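Local coordinates for aminotransferase AspB (Helicobacter pylori 26695, PDB 3EZS), which probably works as a pyridoxal 5'-phosphate-dependent aminotransferase, transferring amino groups between amino acids and oxo acids, at residues A[65-70]-A[275-280]; A[78-83]-A[242-247]; A[36-41]-A[283-288]. All blocks are in the same frame, centred on the assembly; numbering follows the deposited sequence. Where two conformers were deposited one is given.

Contact 1 (A[65-70]-A[275-280])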
loop_
_atom_site.group_PDB
_atom_site.type_symbol
_atom_site.label_atom_id
_atom_site.label_comp_id
_atom_site.label_asym_id
_atom_site.label_seq_id
_atom_site.Cartn_x
_atom_site.Cartn_y
_atom_site.Cartn_z
ATOM N N ARG A 65 6.237 5.886 -15.273
ATOM C CA ARG A 65 5.937 7.316 -15.076
ATOM C C ARG A 65 5.830 8.036 -16.419
ATOM O O ARG A 65 4.889 8.824 -16.639
ATOM C CB ARG A 65 6.982 7.978 -14.168
ATOM C CG ARG A 65 6.838 7.563 -12.700
ATOM C CD ARG A 65 8.072 7.843 -11.849
ATOM N NE ARG A 65 8.323 9.256 -11.562
ATOM C CZ ARG A 65 9.112 10.063 -12.267
ATOM N NH1 ARG A 65 9.745 9.636 -13.354
ATOM N NH2 ARG A 65 9.266 11.326 -11.884
ATOM N N ALA A 66 6.781 7.760 -17.316
ATOM C CA ALA A 66 6.772 8.331 -18.670
ATOM C C ALA A 66 5.520 7.913 -19.452
ATOM O O ALA A 66 4.918 8.738 -20.122
ATOM C CB ALA A 66 8.050 7.935 -19.433
ATOM N N ALA A 67 5.123 6.641 -19.365
ATOM C CA ALA A 67 3.891 6.178 -20.034
ATOM C C ALA A 67 2.674 6.905 -19.467
ATOM O O ALA A 67 1.738 7.236 -20.208
ATOM C CB ALA A 67 3.709 4.668 -19.888
ATOM N N GLN A 68 2.670 7.151 -18.156
ATOM C CA GLN A 68 1.549 7.855 -17.537
ATOM C C GLN A 68 1.509 9.325 -17.976
ATOM O O GLN A 68 0.430 9.889 -18.217
ATOM C CB GLN A 68 1.606 7.705 -16.018
ATOM C CG GLN A 68 1.310 6.265 -15.546
ATOM C CD GLN A 68 1.395 6.097 -14.035
ATOM O OE1 GLN A 68 2.252 6.696 -13.387
ATOM N NE2 GLN A 68 0.522 5.258 -13.475
ATOM N N ARG A 69 2.686 9.949 -18.069
ATOM C CA ARG A 69 2.766 11.318 -18.556
ATOM C C ARG A 69 2.302 11.387 -20.021
ATOM O O ARG A 69 1.582 12.308 -20.403
ATOM C CB ARG A 69 4.177 11.891 -18.409
ATOM C CG ARG A 69 4.621 12.032 -16.963
ATOM C CD ARG A 69 5.799 12.997 -16.797
ATOM N NE ARG A 69 6.990 12.565 -17.518
ATOM C CZ ARG A 69 7.861 11.656 -17.084
ATOM N NH1 ARG A 69 7.701 11.054 -15.912
ATOM N NH2 ARG A 69 8.902 11.342 -17.835
ATOM N N GLY A 70 2.716 10.420 -20.833
ATOM C CA GLY A 70 2.311 10.374 -22.245
ATOM C C GLY A 70 0.796 10.322 -22.377
ATOM O O GLY A 70 0.209 11.026 -23.202
ATOM N N ALA A 275 -0.652 -0.886 -20.816
ATOM C CA ALA A 275 -2.023 -0.352 -20.746
ATOM C C ALA A 275 -2.061 1.158 -20.944
ATOM O O ALA A 275 -2.848 1.659 -21.749
ATOM C CB ALA A 275 -2.715 -0.739 -19.398
ATOM N N TRP A 276 -1.190 1.885 -20.243
ATOM C CA TRP A 276 -1.190 3.352 -20.346
ATOM C C TRP A 276 -0.740 3.872 -21.705
ATOM O O TRP A 276 -1.117 4.966 -22.074
ATOM C CB TRP A 276 -0.342 4.012 -19.250
ATOM C CG TRP A 276 -0.918 3.984 -17.838
ATOM C CD1 TRP A 276 -0.451 3.267 -16.780
ATOM C CD2 TRP A 276 -2.052 4.731 -17.343
ATOM N NE1 TRP A 276 -1.216 3.519 -15.661
ATOM C CE2 TRP A 276 -2.209 4.400 -15.981
ATOM C CE3 TRP A 276 -2.962 5.624 -17.927
ATOM C CZ2 TRP A 276 -3.220 4.959 -15.177
ATOM C CZ3 TRP A 276 -3.988 6.166 -17.122
ATOM C CH2 TRP A 276 -4.081 5.845 -15.760
ATOM N N LEU A 277 0.097 3.114 -22.411
ATOM C CA LEU A 277 0.584 3.495 -23.728
ATOM C C LEU A 277 -0.472 3.370 -24.848
ATOM O O LEU A 277 -0.338 4.001 -25.894
ATOM C CB LEU A 277 1.782 2.622 -24.118
ATOM C CG LEU A 277 3.147 2.775 -23.453
ATOM C CD1 LEU A 277 4.030 1.513 -23.630
ATOM C CD2 LEU A 277 3.873 4.029 -23.976
ATOM N N ASP A 278 -1.499 2.549 -24.628
ATOM C CA ASP A 278 -2.506 2.268 -25.654
ATOM C C ASP A 278 -3.866 2.891 -25.366
ATOM O O ASP A 278 -4.346 2.861 -24.210
ATOM C CB ASP A 278 -2.702 0.762 -25.754
ATOM C CG ASP A 278 -3.752 0.386 -26.761
ATOM O OD1 ASP A 278 -3.527 0.622 -27.959
ATOM O OD2 ASP A 278 -4.798 -0.149 -26.358
ATOM N N ASP A 279 -4.481 3.440 -26.418
ATOM C CA ASP A 279 -5.812 4.056 -26.332
ATOM C C ASP A 279 -6.935 3.213 -26.944
ATOM O O ASP A 279 -8.097 3.408 -26.621
ATOM C CB ASP A 279 -5.800 5.426 -27.022
ATOM C CG ASP A 279 -4.961 6.464 -26.270
ATOM O OD1 ASP A 279 -4.732 6.311 -25.059
ATOM O OD2 ASP A 279 -4.531 7.432 -26.899
ATOM N N ARG A 280 -6.582 2.263 -27.788
ATOM C CA ARG A 280 -7.547 1.444 -28.494
ATOM C C ARG A 280 -8.426 0.654 -27.590
ATOM O O ARG A 280 -9.647 0.727 -27.714
ATOM C CB ARG A 280 -6.839 0.474 -29.424
ATOM C CG ARG A 280 -6.171 1.152 -30.564
ATOM C CD ARG A 280 -5.268 0.199 -31.311
ATOM N NE ARG A 280 -4.647 0.918 -32.411
ATOM C CZ ARG A 280 -3.622 0.487 -33.135
ATOM N NH1 ARG A 280 -3.043 -0.690 -32.893
ATOM N NH2 ARG A 280 -3.159 1.265 -34.098
#

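Contact 2 (A[78-83]-A[242-247])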
loop_
_atom_site.group_PDB
_atom_site.type_symbol
_atom_site.label_atom_id
_atom_site.label_comp_id
_atom_site.label_asym_id
_atom_site.label_seq_id
_atom_site.Cartn_x
_atom_site.Cartn_y
_atom_site.Cartn_z
ATOM N N ILE A 78 -1.770 18.403 -22.151
ATOM C CA ILE A 78 -0.888 19.049 -21.191
ATOM C C ILE A 78 0.361 18.184 -21.094
ATOM O O ILE A 78 0.264 16.962 -21.006
ATOM C CB ILE A 78 -1.548 19.162 -19.809
ATOM C CG1 ILE A 78 -2.625 20.243 -19.826
ATOM C CG2 ILE A 78 -0.536 19.516 -18.742
ATOM C CD1 ILE A 78 -3.472 20.255 -18.569
ATOM N N GLU A 79 1.530 18.817 -21.115
ATOM C CA GLU A 79 2.787 18.098 -21.006
ATOM C C GLU A 79 3.290 18.280 -19.604
ATOM O O GLU A 79 3.857 19.311 -19.264
ATOM C CB GLU A 79 3.788 18.615 -22.032
ATOM C CG GLU A 79 5.027 17.751 -22.164
ATOM C CD GLU A 79 5.666 17.841 -23.552
ATOM O OE1 GLU A 79 5.536 18.893 -24.223
ATOM O OE2 GLU A 79 6.292 16.840 -23.973
ATOM N N LEU A 80 3.049 17.280 -18.775
ATOM C CA LEU A 80 3.486 17.316 -17.404
ATOM C C LEU A 80 4.988 17.146 -17.324
ATOM O O LEU A 80 5.578 16.332 -18.041
ATOM C CB LEU A 80 2.811 16.227 -16.587
ATOM C CG LEU A 80 1.298 16.356 -16.361
ATOM C CD1 LEU A 80 0.780 15.056 -15.784
ATOM C CD2 LEU A 80 0.927 17.577 -15.462
ATOM N N LYS A 81 5.600 17.940 -16.444
ATOM C CA LYS A 81 7.020 17.872 -16.180
ATOM C C LYS A 81 7.280 16.643 -15.299
ATOM O O LYS A 81 6.356 16.103 -14.689
ATOM C CB LYS A 81 7.487 19.176 -15.524
ATOM C CG LYS A 81 7.298 20.370 -16.464
ATOM C CD LYS A 81 7.527 21.707 -15.815
ATOM C CE LYS A 81 7.286 22.832 -16.819
ATOM N NZ LYS A 81 5.853 22.984 -17.195
ATOM N N GLU A 82 8.529 16.208 -15.240
ATOM C CA GLU A 82 8.888 15.019 -14.486
ATOM C C GLU A 82 8.564 15.033 -13.000
ATOM O O GLU A 82 8.278 13.988 -12.444
ATOM C CB GLU A 82 10.370 14.677 -14.717
ATOM C CG GLU A 82 10.674 14.266 -16.180
ATOM C CD GLU A 82 12.149 13.938 -16.426
ATOM O OE1 GLU A 82 12.966 13.989 -15.473
ATOM O OE2 GLU A 82 12.495 13.646 -17.590
ATOM N N ASN A 83 8.617 16.199 -12.365
ATOM C CA ASN A 83 8.284 16.311 -10.941
ATOM C C ASN A 83 6.799 16.683 -10.714
ATOM O O ASN A 83 6.389 16.980 -9.582
ATOM C CB ASN A 83 9.257 17.268 -10.206
ATOM C CG ASN A 83 9.301 18.673 -10.812
ATOM O OD1 ASN A 83 8.702 18.937 -11.854
ATOM N ND2 ASN A 83 10.027 19.576 -10.160
ATOM N N PHE A 242 -2.109 7.340 -10.567
ATOM C CA PHE A 242 -1.162 8.416 -10.390
ATOM C C PHE A 242 -1.831 9.642 -9.791
ATOM O O PHE A 242 -3.065 9.730 -9.691
ATOM C CB PHE A 242 -0.396 8.753 -11.694
ATOM C CG PHE A 242 -1.242 9.310 -12.831
ATOM C CD1 PHE A 242 -1.534 10.672 -12.906
ATOM C CD2 PHE A 242 -1.660 8.488 -13.868
ATOM C CE1 PHE A 242 -2.288 11.190 -13.965
ATOM C CE2 PHE A 242 -2.403 8.997 -14.927
ATOM C CZ PHE A 242 -2.711 10.354 -14.974
ATOM N N ILE A 243 -0.982 10.552 -9.347
ATOM C CA ILE A 243 -1.376 11.852 -8.834
ATOM C C ILE A 243 -0.468 12.856 -9.550
ATOM O O ILE A 243 0.752 12.672 -9.602
ATOM C CB ILE A 243 -1.284 11.961 -7.305
ATOM C CG1 ILE A 243 -1.746 13.350 -6.854
ATOM C CG2 ILE A 243 0.122 11.653 -6.803
ATOM C CD1 ILE A 243 -2.015 13.434 -5.384
ATOM N N ALA A 244 -1.085 13.892 -10.126
ATOM C CA ALA A 244 -0.386 14.907 -10.889
ATOM C C ALA A 244 -0.807 16.317 -10.466
ATOM O O ALA A 244 -1.963 16.545 -10.075
ATOM C CB ALA A 244 -0.648 14.693 -12.386
ATOM N N GLY A 245 0.136 17.254 -10.528
ATOM C CA GLY A 245 -0.146 18.644 -10.162
ATOM C C GLY A 245 1.036 19.352 -9.528
ATOM O O GLY A 245 2.163 19.195 -9.989
ATOM N N ASP A 246 0.747 20.107 -8.468
ATOM C CA ASP A 246 1.719 20.931 -7.699
ATOM C C ASP A 246 3.016 20.184 -7.400
ATOM O O ASP A 246 3.043 19.307 -6.535
ATOM C CB ASP A 246 1.076 21.384 -6.383
ATOM C CG ASP A 246 1.840 22.503 -5.687
ATOM O OD1 ASP A 246 3.087 22.551 -5.730
ATOM O OD2 ASP A 246 1.152 23.320 -5.038
ATOM N N SER A 247 4.089 20.565 -8.098
ATOM C CA SER A 247 5.360 19.882 -7.980
ATOM C C SER A 247 6.036 20.089 -6.651
ATOM O O SER A 247 6.899 19.305 -6.307
ATOM C CB SER A 247 6.307 20.304 -9.104
ATOM O OG SER A 247 6.568 21.706 -9.086
#

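Contact 3 (A[36-41]-A[283-288])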
loop_
_atom_site.group_PDB
_atom_site.type_symbol
_atom_site.label_atom_id
_atom_site.label_comp_id
_atom_site.label_asym_id
_atom_site.label_seq_id
_atom_site.Cartn_x
_atom_site.Cartn_y
_atom_site.Cartn_z
ATOM N N GLU A 36 -13.244 -8.899 -19.545
ATOM C CA GLU A 36 -11.943 -9.528 -19.463
ATOM C C GLU A 36 -10.854 -8.485 -19.648
ATOM O O GLU A 36 -11.054 -7.448 -20.289
ATOM C CB GLU A 36 -11.802 -10.608 -20.529
ATOM C CG GLU A 36 -12.755 -11.773 -20.402
ATOM C CD GLU A 36 -12.570 -12.602 -19.127
ATOM O OE1 GLU A 36 -11.431 -12.715 -18.613
ATOM O OE2 GLU A 36 -13.581 -13.167 -18.656
ATOM N N THR A 37 -9.709 -8.732 -19.038
ATOM C CA THR A 37 -8.566 -7.843 -19.208
ATOM C C THR A 37 -7.996 -8.098 -20.611
ATOM O O THR A 37 -7.859 -9.255 -21.006
ATOM C CB THR A 37 -7.509 -8.101 -18.124
ATOM O OG1 THR A 37 -8.055 -7.713 -16.856
ATOM C CG2 THR A 37 -6.221 -7.297 -18.419
ATOM N N PRO A 38 -7.729 -7.036 -21.390
ATOM C CA PRO A 38 -7.190 -7.248 -22.738
ATOM C C PRO A 38 -5.957 -8.141 -22.775
ATOM O O PRO A 38 -5.057 -8.003 -21.936
ATOM C CB PRO A 38 -6.848 -5.833 -23.200
ATOM C CG PRO A 38 -7.862 -4.992 -22.477
ATOM C CD PRO A 38 -7.977 -5.610 -21.128
ATOM N N LYS A 39 -5.936 -9.049 -23.747
ATOM C CA LYS A 39 -4.849 -10.018 -23.913
ATOM C C LYS A 39 -3.446 -9.410 -23.889
ATOM O O LYS A 39 -2.554 -9.962 -23.221
ATOM C CB LYS A 39 -4.997 -10.779 -25.234
ATOM C CG LYS A 39 -4.221 -12.081 -25.256
ATOM C CD LYS A 39 -3.814 -12.527 -26.641
ATOM C CE LYS A 39 -2.934 -13.772 -26.565
ATOM N NZ LYS A 39 -2.142 -13.934 -27.811
ATOM N N PHE A 40 -3.240 -8.297 -24.605
ATOM C CA PHE A 40 -1.894 -7.704 -24.680
ATOM C C PHE A 40 -1.348 -7.283 -23.302
ATOM O O PHE A 40 -0.138 -7.323 -23.075
ATOM C CB PHE A 40 -1.818 -6.540 -25.679
ATOM C CG PHE A 40 -2.316 -5.209 -25.150
ATOM C CD1 PHE A 40 -3.667 -4.889 -25.185
ATOM C CD2 PHE A 40 -1.413 -4.247 -24.696
ATOM C CE1 PHE A 40 -4.124 -3.657 -24.725
ATOM C CE2 PHE A 40 -1.854 -3.018 -24.234
ATOM C CZ PHE A 40 -3.212 -2.711 -24.251
ATOM N N ILE A 41 -2.250 -6.882 -22.408
ATOM C CA ILE A 41 -1.908 -6.499 -21.034
ATOM C C ILE A 41 -1.472 -7.753 -20.264
ATOM O O ILE A 41 -0.437 -7.755 -19.604
ATOM C CB ILE A 41 -3.110 -5.795 -20.368
ATOM C CG1 ILE A 41 -3.350 -4.444 -21.059
ATOM C CG2 ILE A 41 -2.898 -5.583 -18.892
ATOM C CD1 ILE A 41 -4.621 -3.768 -20.642
ATOM N N GLU A 283 -10.904 2.834 -25.571
ATOM C CA GLU A 283 -12.011 3.240 -26.414
ATOM C C GLU A 283 -13.044 2.103 -26.560
ATOM O O GLU A 283 -14.258 2.343 -26.536
ATOM C CB GLU A 283 -11.448 3.667 -27.783
ATOM C CG GLU A 283 -12.485 4.036 -28.842
ATOM C CD GLU A 283 -13.353 5.217 -28.437
ATOM O OE1 GLU A 283 -12.918 6.032 -27.594
ATOM O OE2 GLU A 283 -14.465 5.334 -28.988
ATOM N N PHE A 284 -12.566 0.872 -26.719
ATOM C CA PHE A 284 -13.455 -0.294 -26.845
ATOM C C PHE A 284 -14.399 -0.386 -25.635
ATOM O O PHE A 284 -15.608 -0.594 -25.790
ATOM C CB PHE A 284 -12.641 -1.578 -26.992
ATOM C CG PHE A 284 -13.468 -2.842 -26.975
ATOM C CD1 PHE A 284 -13.991 -3.363 -28.150
ATOM C CD2 PHE A 284 -13.708 -3.516 -25.784
ATOM C CE1 PHE A 284 -14.746 -4.520 -28.142
ATOM C CE2 PHE A 284 -14.466 -4.693 -25.761
ATOM C CZ PHE A 284 -14.989 -5.194 -26.947
ATOM N N PHE A 285 -13.853 -0.206 -24.434
ATOM C CA PHE A 285 -14.685 -0.252 -23.233
ATOM C C PHE A 285 -15.566 0.992 -23.095
ATOM O O PHE A 285 -16.743 0.876 -22.749
ATOM C CB PHE A 285 -13.848 -0.476 -21.977
ATOM C CG PHE A 285 -13.094 -1.775 -21.973
ATOM C CD1 PHE A 285 -13.768 -2.994 -22.149
ATOM C CD2 PHE A 285 -11.718 -1.795 -21.751
ATOM C CE1 PHE A 285 -13.073 -4.200 -22.152
ATOM C CE2 PHE A 285 -11.016 -2.994 -21.753
ATOM C CZ PHE A 285 -11.699 -4.203 -21.945
ATOM N N ARG A 286 -15.012 2.166 -23.387
ATOM C CA ARG A 286 -15.765 3.426 -23.291
ATOM C C ARG A 286 -17.016 3.373 -24.156
ATOM O O ARG A 286 -18.071 3.854 -23.767
ATOM C CB ARG A 286 -14.927 4.620 -23.738
ATOM C CG ARG A 286 -15.605 5.970 -23.418
ATOM C CD ARG A 286 -14.965 7.159 -24.117
ATOM N NE ARG A 286 -15.105 7.091 -25.580
ATOM C CZ ARG A 286 -16.237 7.320 -26.265
ATOM N NH1 ARG A 286 -17.375 7.623 -25.657
ATOM N NH2 ARG A 286 -16.246 7.218 -27.591
ATOM N N ASN A 287 -16.879 2.811 -25.344
ATOM C CA ASN A 287 -18.007 2.710 -26.231
ATOM C C ASN A 287 -19.158 1.900 -25.626
ATOM O O ASN A 287 -20.300 2.239 -25.836
ATOM C CB ASN A 287 -17.601 2.101 -27.554
ATOM C CG ASN A 287 -18.698 2.186 -28.549
ATOM O OD1 ASN A 287 -19.295 1.174 -28.901
ATOM N ND2 ASN A 287 -19.051 3.412 -28.940
ATOM N N ILE A 288 -18.838 0.853 -24.870
ATOM C CA ILE A 288 -19.860 0.043 -24.212
ATOM C C ILE A 288 -20.560 0.888 -23.150
ATOM O O ILE A 288 -21.784 0.914 -23.084
ATOM C CB ILE A 288 -19.288 -1.232 -23.551
ATOM C CG1 ILE A 288 -18.720 -2.200 -24.590
ATOM C CG2 ILE A 288 -20.374 -1.983 -22.773
ATOM C CD1 ILE A 288 -17.942 -3.361 -23.933
#

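Contact 1 (A[65-70]-A[275-280])
Q68 and W276 both hold CG beside the backbone N, opposite the carbonyl carbon (chi1 of Q68 -69°), and the glutamine then runs on extended beyond CG. Together these torsions lay the methylene part of Q68 over one face of the W276 indole. Q68 CG stands 3.7 Å from the centroid of the five-membered ring and only 11° off its normal, a CH-pi contact. The amide at the end of the chain does not stack on the ring, since the two planes stand 77° apart. Q68 NE2 and W276 NE1 approach to 3.3 Å, but both are donors and form no bond with each other. Each has its own acceptor: NE2 the carbonyl O of G241, and NE1 the hydroxyl of S240. Q68 OE1 is paired with S87 OG, which helps fix the rotation of the buried amide. Glutamine suits this place because its aliphatic stem can cover an aromatic face while its amide bonds to strands 85-88 and 241-245. Beside this pair, A67 CB packs 4.2 Å from W276 CB and 4.1 Å from L277 CG. A methyl group is small enough to let the two helices approach here, with A67 and L277 CA atoms 5.6 Å apart. Where helix 266-277 ends, D278 OD1 accepts a weak capping bond of 3.5 Å from R280 N as the next helix begins. R74 draws the same region toward helix 62-76 by bonding W276 O and bridging to D279, whose other carboxylate oxygen meets R232. This is helix-to-helix packing beside the edge of the mixed sheet of the aminotransferase fold. Helix 62-76 touches strand 85-88 through R65, Q68 and R69; helix 266-277, met by A67 and Q68, rests its A275 on I41 of helix 39-46.

Contact 2 (A[78-83]-A[242-247])
The side-chain amide of N83 turns one face to S247, whose CB sits almost straight above it, 3.8 Å from N83 CG and about equally far from the amide oxygen and nitrogen. N83 CG lies between the backbone N and the carbonyl carbon (chi1 57°), which turns the face of the amide to S247 CB. The backbone of N83 takes part too: its carbonyl O is 3.4 Å from S247 CB and receives a CA-H...O contact from S247 CA at 3.5 Å, with 128° at the hydrogen. Deeper in, L80 CD1 meets A244 CB at 3.7 Å. The branched leucine also reaches F72, L85 and L209, and the short methyl of A244 lets it come close to the strand. The next residue, G245, holds backbone angles at which a CB would press on the A244 carbonyl O, so glycine is needed. D246 then occupies the N-cap of helix 247-257, its OD1 accepting from R248 N and its OD2 from N222 N. Just past the loop, G245 pairs with E84 by backbone hydrogen bonding, which also keeps the loop in place. No conventional hydrogen bond passes directly between 78-83 and 242-247, which implies that their own contact, against strand 241-245 and the start of helix 247-257, rests on shape and dispersion aided by one C-H...O contact.

Contact 3 (A[36-41]-A[283-288])
P38 and F285 meet where two helices of the class I and II aminotransferase fold come together: P38 is the N-cap residue of helix 39-46, and F285 belongs to the long helix 280-299. The apolar part of the contact is the packing of the proline ring against the phenyl. P38 CG lies at the ring's edge, near its plane, 3.8 Å from F285 CE2, and P38 CD is 4.1 Å from the same carbon. The two side chains arrive from opposite directions. F285 carries CG beside the backbone N and opposite the carbonyl carbon (chi1 -62°), sending the phenyl outward from its helix to the turn that precedes the other one. The rigid pyrrolidine ring of P38, at the N-cap position, offers a hydrocarbon edge to the phenyl. A buried phenylalanine has the length to bridge the gap between backbones whose nearest CA atoms, those of P38 and F284, are 10.2 Å apart.

Polar and ionic interactions work beside the contact rather than across it. T37 OG1 bonds to the carbonyl O of S234, tying down the turn, and both E36 and T37 pack on N53 of the second subunit, so the dimer interface is close by. On the helix, R286 grips E283 side-on: NE reaches OE1 at 3.2 Å, and NH2 reaches OE2 at 2.9 Å in a salt bridge, while NH1 bonds to Y200 O. The main chain also reaches the phenyl: E36 O approaches F285 CZ obliquely to 3.7 Å.

In the fold
From the N terminus, the chain first passes the turn and helix start at 36-41, then helix 62-76 with segment 65-70, then the loop 78-83. The partners return in reverse order, 242-247, 275-280 and 283-288, so the three closures nest without crossing: contact 2 within contact 1, and contact 1 within contact 3. Contact 2 ties the loop before strand 85-88 to strand 241-245 in the seven-stranded sheet. Contact 1 joins helices 62-76 and 266-277; contact 3 joins the turn before helix 39-46 to helix 280-299, beside the second subunit. Contact 1 touches both others, through W276 on F242 and D278 on F40, whereas contacts 2 and 3 stay about 14 Å apart at their nearest atoms.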